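Local structure of PfkB family carbohydrate kinase (Listeria grayi DSM 20601, 4GM6) at residues 240-253 against 262-274. The protein probably phosphorylates a sugar or sugar acid, as a kinase of the PfkB carbohydrate kinase family. Numbering follows the deposited sequence.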
loop_
_atom_site.group_PDB
_atom_site.type_symbol
_atom_site.label_atom_id
_atom_site.label_comp_id
_atom_site.label_asym_id
_atom_site.label_seq_id
_atom_site.Cartn_x
_atom_site.Cartn_y
_atom_site.Cartn_z
ATOM N N HIS C 240 -29.090 41.034 -8.922
ATOM C CA HIS C 240 -30.065 40.995 -9.987
ATOM C C HIS C 240 -30.361 42.386 -10.542
ATOM O O HIS C 240 -30.573 42.554 -11.739
ATOM C CB HIS C 240 -31.349 40.326 -9.558
ATOM C CG HIS C 240 -32.282 40.076 -10.692
ATOM N ND1 HIS C 240 -32.126 39.020 -11.560
ATOM C CD2 HIS C 240 -33.370 40.753 -11.116
ATOM C CE1 HIS C 240 -33.078 39.056 -12.470
ATOM N NE2 HIS C 240 -33.855 40.091 -12.213
ATOM N N ASP C 241 -30.395 43.375 -9.660
ATOM C CA ASP C 241 -30.698 44.719 -10.113
ATOM C C ASP C 241 -29.608 45.095 -11.087
ATOM O O ASP C 241 -29.876 45.622 -12.148
ATOM C CB ASP C 241 -30.713 45.711 -8.951
ATOM C CG ASP C 241 -31.888 45.512 -8.011
ATOM O OD1 ASP C 241 -32.886 44.888 -8.393
ATOM O OD2 ASP C 241 -31.799 45.984 -6.875
ATOM N N LYS C 242 -28.374 44.782 -10.725
ATOM C CA LYS C 242 -27.220 45.071 -11.555
ATOM C C LYS C 242 -27.228 44.306 -12.869
ATOM O O LYS C 242 -26.825 44.829 -13.882
ATOM C CB LYS C 242 -25.935 44.791 -10.789
ATOM C CG LYS C 242 -24.705 45.450 -11.346
ATOM C CD LYS C 242 -24.300 46.647 -10.523
ATOM C CE LYS C 242 -22.953 47.201 -10.981
ATOM N NZ LYS C 242 -21.802 46.346 -10.620
ATOM N N TYR C 243 -27.642 43.053 -12.828
ATOM C CA TYR C 243 -27.681 42.214 -14.014
ATOM C C TYR C 243 -29.010 41.487 -14.099
ATOM O O TYR C 243 -29.116 40.320 -13.767
ATOM C CB TYR C 243 -26.499 41.236 -14.060
ATOM C CG TYR C 243 -25.135 41.896 -14.005
ATOM C CD1 TYR C 243 -24.464 42.267 -15.154
ATOM C CD2 TYR C 243 -24.514 42.128 -12.801
ATOM C CE1 TYR C 243 -23.223 42.864 -15.090
ATOM C CE2 TYR C 243 -23.281 42.722 -12.734
ATOM C CZ TYR C 243 -22.644 43.085 -13.876
ATOM O OH TYR C 243 -21.417 43.669 -13.779
ATOM N N PRO C 244 -30.010 42.206 -14.568
ATOM C CA PRO C 244 -31.382 41.744 -14.679
ATOM C C PRO C 244 -31.528 40.588 -15.625
ATOM O O PRO C 244 -32.532 39.898 -15.584
ATOM C CB PRO C 244 -32.104 42.971 -15.239
ATOM C CG PRO C 244 -31.188 44.126 -15.003
ATOM C CD PRO C 244 -29.960 43.647 -14.318
ATOM N N ASN C 245 -30.558 40.416 -16.506
ATOM C CA ASN C 245 -30.523 39.287 -17.412
ATOM C C ASN C 245 -30.310 37.945 -16.685
ATOM O O ASN C 245 -30.661 36.890 -17.196
ATOM C CB ASN C 245 -29.428 39.479 -18.426
ATOM C CG ASN C 245 -28.090 39.660 -17.788
ATOM O OD1 ASN C 245 -27.837 40.650 -17.116
ATOM N ND2 ASN C 245 -27.219 38.691 -17.984
ATOM N N ILE C 246 -29.716 37.982 -15.505
ATOM C CA ILE C 246 -29.436 36.735 -14.807
ATOM C C ILE C 246 -30.711 36.199 -14.165
ATOM O O ILE C 246 -31.191 36.723 -13.184
ATOM C CB ILE C 246 -28.362 36.963 -13.714
ATOM C CG1 ILE C 246 -27.020 37.319 -14.332
ATOM C CG2 ILE C 246 -28.194 35.745 -12.833
ATOM C CD1 ILE C 246 -26.041 37.866 -13.367
ATOM N N GLU C 247 -31.224 35.120 -14.737
ATOM C CA GLU C 247 -32.457 34.453 -14.282
ATOM C C GLU C 247 -32.345 33.796 -12.867
ATOM O O GLU C 247 -33.216 33.969 -12.017
ATOM C CB GLU C 247 -32.871 33.432 -15.340
ATOM C CG GLU C 247 -34.126 32.628 -15.028
ATOM C CD GLU C 247 -34.443 31.642 -16.136
ATOM O OE1 GLU C 247 -35.296 30.736 -15.910
ATOM O OE2 GLU C 247 -33.822 31.759 -17.225
ATOM N N LEU C 248 -31.279 33.046 -12.600
ATOM C CA LEU C 248 -31.075 32.530 -11.221
ATOM C C LEU C 248 -29.625 32.403 -10.806
ATOM O O LEU C 248 -28.775 32.104 -11.641
ATOM C CB LEU C 248 -31.832 31.217 -10.954
ATOM C CG LEU C 248 -31.405 29.921 -11.635
ATOM C CD1 LEU C 248 -32.032 28.746 -10.902
ATOM C CD2 LEU C 248 -31.829 29.916 -13.096
ATOM N N PHE C 249 -29.375 32.694 -9.521
ATOM C CA PHE C 249 -28.064 32.507 -8.921
ATOM C C PHE C 249 -28.108 31.245 -8.079
ATOM O O PHE C 249 -29.178 30.819 -7.645
ATOM C CB PHE C 249 -27.683 33.691 -8.028
ATOM C CG PHE C 249 -27.528 34.995 -8.763
ATOM C CD1 PHE C 249 -26.321 35.331 -9.365
ATOM C CD2 PHE C 249 -28.582 35.892 -8.840
ATOM C CE1 PHE C 249 -26.169 36.535 -10.032
ATOM C CE2 PHE C 249 -28.441 37.097 -9.511
ATOM C CZ PHE C 249 -27.235 37.422 -10.110
ATOM N N TYR C 250 -26.948 30.641 -7.843
ATOM C CA TYR C 250 -26.887 29.481 -6.959
ATOM C C TYR C 250 -25.503 29.379 -6.353
ATOM O O TYR C 250 -24.521 29.777 -6.972
ATOM C CB TYR C 250 -27.232 28.195 -7.715
ATOM C CG TYR C 250 -26.342 27.911 -8.908
ATOM C CD1 TYR C 250 -26.545 28.561 -10.120
ATOM C CD2 TYR C 250 -25.314 26.976 -8.831
ATOM C CE1 TYR C 250 -25.740 28.304 -11.218
ATOM C CE2 TYR C 250 -24.503 26.707 -9.924
ATOM C CZ TYR C 250 -24.721 27.374 -11.115
ATOM O OH TYR C 250 -23.918 27.117 -12.207
ATOM N N ALA C 251 -25.429 28.840 -5.139
ATOM C CA ALA C 251 -24.163 28.661 -4.461
ATOM C C ALA C 251 -24.403 27.867 -3.196
ATOM O O ALA C 251 -25.552 27.629 -2.817
ATOM C CB ALA C 251 -23.546 30.011 -4.124
ATOM N N THR C 252 -23.322 27.451 -2.545
ATOM C CA THR C 252 -23.456 26.851 -1.227
ATOM C C THR C 252 -22.971 27.835 -0.180
ATOM O O THR C 252 -22.106 28.657 -0.440
ATOM C CB THR C 252 -22.650 25.552 -1.107
ATOM O OG1 THR C 252 -21.315 25.789 -1.548
ATOM C CG2 THR C 252 -23.260 24.461 -1.956
ATOM N N LYS C 253 -23.560 27.788 1.001
ATOM C CA LYS C 253 -23.002 28.534 2.104
ATOM C C LYS C 253 -22.223 27.524 2.933
ATOM O O LYS C 253 -22.794 26.568 3.462
ATOM C CB LYS C 253 -24.087 29.212 2.940
ATOM C CG LYS C 253 -23.523 30.003 4.107
ATOM C CD LYS C 253 -24.615 30.619 4.968
ATOM C CE LYS C 253 -24.059 31.020 6.325
ATOM N NZ LYS C 253 -25.090 31.646 7.199
ATOM N N HIS C 262 -17.275 20.819 8.246
ATOM C CA HIS C 262 -17.927 21.920 7.543
ATOM C C HIS C 262 -19.439 21.799 7.717
ATOM O O HIS C 262 -19.968 20.692 7.844
ATOM C CB HIS C 262 -17.648 21.845 6.038
ATOM C CG HIS C 262 -16.240 22.170 5.643
ATOM N ND1 HIS C 262 -15.861 22.318 4.325
ATOM C CD2 HIS C 262 -15.127 22.392 6.381
ATOM C CE1 HIS C 262 -14.565 22.571 4.266
ATOM N NE2 HIS C 262 -14.099 22.638 5.501
ATOM N N LEU C 263 -20.128 22.938 7.695
ATOM C CA LEU C 263 -21.568 22.976 7.508
ATOM C C LEU C 263 -21.805 23.418 6.065
ATOM O O LEU C 263 -21.089 24.272 5.544
ATOM C CB LEU C 263 -22.220 23.969 8.478
ATOM C CG LEU C 263 -21.862 23.852 9.965
ATOM C CD1 LEU C 263 -22.631 24.893 10.789
ATOM C CD2 LEU C 263 -22.123 22.445 10.479
ATOM N N LEU C 264 -22.790 22.822 5.407
ATOM C CA LEU C 264 -23.037 23.121 4.006
ATOM C C LEU C 264 -24.523 23.239 3.783
ATOM O O LEU C 264 -25.285 22.371 4.194
ATOM C CB LEU C 264 -22.498 22.007 3.113
ATOM C CG LEU C 264 -22.387 22.390 1.639
ATOM C CD1 LEU C 264 -21.146 23.254 1.432
ATOM C CD2 LEU C 264 -22.308 21.140 0.781
ATOM N N GLN C 265 -24.922 24.316 3.119
ATOM C CA GLN C 265 -26.320 24.617 2.890
ATOM C C GLN C 265 -26.397 25.226 1.499
ATOM O O GLN C 265 -25.626 26.128 1.164
ATOM C CB GLN C 265 -26.830 25.603 3.941
ATOM C CG GLN C 265 -28.267 26.071 3.726
ATOM C CD GLN C 265 -28.794 26.883 4.892
ATOM O OE1 GLN C 265 -28.163 27.842 5.333
ATOM N NE2 GLN C 265 -29.969 26.510 5.390
ATOM N N GLY C 266 -27.284 24.707 0.665
ATOM C CA GLY C 266 -27.395 25.228 -0.696
ATOM C C GLY C 266 -28.344 26.412 -0.726
ATOM O O GLY C 266 -29.314 26.449 0.034
ATOM N N HIS C 267 -28.036 27.386 -1.587
ATOM C CA HIS C 267 -28.912 28.510 -1.880
ATOM C C HIS C 267 -29.212 28.512 -3.382
ATOM O O HIS C 267 -28.344 28.222 -4.225
ATOM C CB HIS C 267 -28.262 29.851 -1.520
ATOM C CG HIS C 267 -28.077 30.085 -0.042
ATOM N ND1 HIS C 267 -27.184 31.009 0.464
ATOM C CD2 HIS C 267 -28.649 29.496 1.044
ATOM C CE1 HIS C 267 -27.214 30.977 1.796
ATOM N NE2 HIS C 267 -28.094 30.066 2.176
ATOM N N LEU C 268 -30.451 28.827 -3.712
ATOM C CA LEU C 268 -30.842 29.029 -5.096
ATOM C C LEU C 268 -31.859 30.175 -5.163
ATOM O O LEU C 268 -32.939 30.090 -4.577
ATOM C CB LEU C 268 -31.404 27.731 -5.685
ATOM C CG LEU C 268 -31.843 27.747 -7.155
ATOM C CD1 LEU C 268 -30.749 28.324 -8.048
ATOM C CD2 LEU C 268 -32.207 26.340 -7.599
ATOM N N TRP C 269 -31.486 31.247 -5.873
ATOM C CA TRP C 269 -32.287 32.472 -5.940
ATOM C C TRP C 269 -32.861 32.621 -7.337
ATOM O O TRP C 269 -32.137 32.573 -8.340
ATOM C CB TRP C 269 -31.414 33.688 -5.587
ATOM C CG TRP C 269 -32.159 34.995 -5.484
ATOM C CD1 TRP C 269 -32.519 35.648 -4.334
ATOM C CD2 TRP C 269 -32.629 35.811 -6.572
ATOM N NE1 TRP C 269 -33.191 36.811 -4.635
ATOM C CE2 TRP C 269 -33.271 36.938 -6.000
ATOM C CE3 TRP C 269 -32.579 35.697 -7.967
ATOM C CZ2 TRP C 269 -33.853 37.948 -6.781
ATOM C CZ3 TRP C 269 -33.156 36.711 -8.743
ATOM C CH2 TRP C 269 -33.784 37.815 -8.144
ATOM N N THR C 270 -34.178 32.826 -7.416
ATOM C CA THR C 270 -34.815 32.998 -8.700
ATOM C C THR C 270 -36.155 33.718 -8.568
ATOM O O THR C 270 -36.969 33.386 -7.696
ATOM C CB THR C 270 -34.983 31.667 -9.457
ATOM O OG1 THR C 270 -35.237 31.934 -10.859
ATOM C CG2 THR C 270 -36.105 30.837 -8.865
ATOM N N GLN C 271 -36.349 34.714 -9.441
ATOM C CA GLN C 271 -37.536 35.570 -9.464
ATOM C C GLN C 271 -37.921 36.068 -8.071
ATOM O O GLN C 271 -39.029 35.788 -7.586
ATOM C CB GLN C 271 -38.718 34.907 -10.194
ATOM C CG GLN C 271 -38.771 33.386 -10.096
ATOM C CD GLN C 271 -39.661 32.795 -11.188
ATOM O OE1 GLN C 271 -39.452 33.038 -12.372
ATOM N NE2 GLN C 271 -40.665 32.021 -10.797
ATOM N N GLY C 272 -36.994 36.735 -7.385
ATOM C CA GLY C 272 -37.310 37.462 -6.145
ATOM C C GLY C 272 -37.202 36.657 -4.880
ATOM O O GLY C 272 -37.353 37.197 -3.783
ATOM N N GLU C 273 -36.934 35.353 -5.014
ATOM C CA GLU C 273 -36.881 34.475 -3.841
ATOM C C GLU C 273 -35.588 33.679 -3.729
ATOM O O GLU C 273 -35.099 33.116 -4.713
ATOM C CB GLU C 273 -38.061 33.503 -3.835
ATOM C CG GLU C 273 -39.423 34.174 -3.768
ATOM C CD GLU C 273 -40.528 33.187 -3.442
ATOM O OE1 GLU C 273 -40.415 32.479 -2.410
ATOM O OE2 GLU C 273 -41.507 33.118 -4.213
ATOM N N CYS C 274 -35.047 33.636 -2.511
ATOM C CA CYS C 274 -33.957 32.747 -2.180
ATOM C C CYS C 274 -34.600 31.504 -1.566
ATOM O O CYS C 274 -35.499 31.614 -0.727
ATOM C CB CYS C 274 -32.992 33.422 -1.190
ATOM S SG CYS C 274 -31.428 32.536 -0.892
HETATM O O HOH W 1 -35.188 35.729 -11.669
#
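E247 O, the last carbonyl before strand 248-253, is gripped twice where the ladder with strand 262-270 runs out: T270 OG1 donates to it at 3.1 Å from above the carbonyl plane, and a water donates to it as well. That water in turn accepts from Q271 N, so the mouth of the pair is closed by a hydroxyl and a solvent bridge in place of a regular backbone rung. T270 can do this because its OG1 lies opposite its own backbone N (chi1 -163°), turned toward the neighbouring strand.

Farther in, the strands run antiparallel with three hydrogen-bonded pairs, F249 with W269, A251 with H267 and K253 with Q265. H267 N to A251 O, 2.8 Å, is close to straight. H267 O takes A251 N and also the hydroxyl of Y295 from helix 291-304.

On the face carrying F249, A251, H267 and W269, the side chains of F249 and W269 leave the sheet alongside one another, and W269 CE3 meets the edge of the F249 ring at CD2, 4.1 Å away. CG of W269 stands anti to its backbone N (chi1 -174°), which carries the six-membered ring out to H240, in the last turn of helix 235-242: W269 CH2 sits over one face of the imidazole, 3.7 Å from H240 CG, the planes inclined at 38°. Y236 of the same helix meets both F249 and W269. Beyond them, K253 CB lies 3.8 Å from H267 CE1.

The other face turns to helix 291-304. There L264 CD1 packs against T252 CB at 3.7 Å.

Strand 214-216 pairs with the other edge of 248-256, the one away from 261-270. Strands 248-256 and 261-270, consecutive in the chain, form an antiparallel hairpin at the end of the run of parallel strands in the large sheet, as in the alpha/beta fold of PfkB (ribokinase-like) kinases.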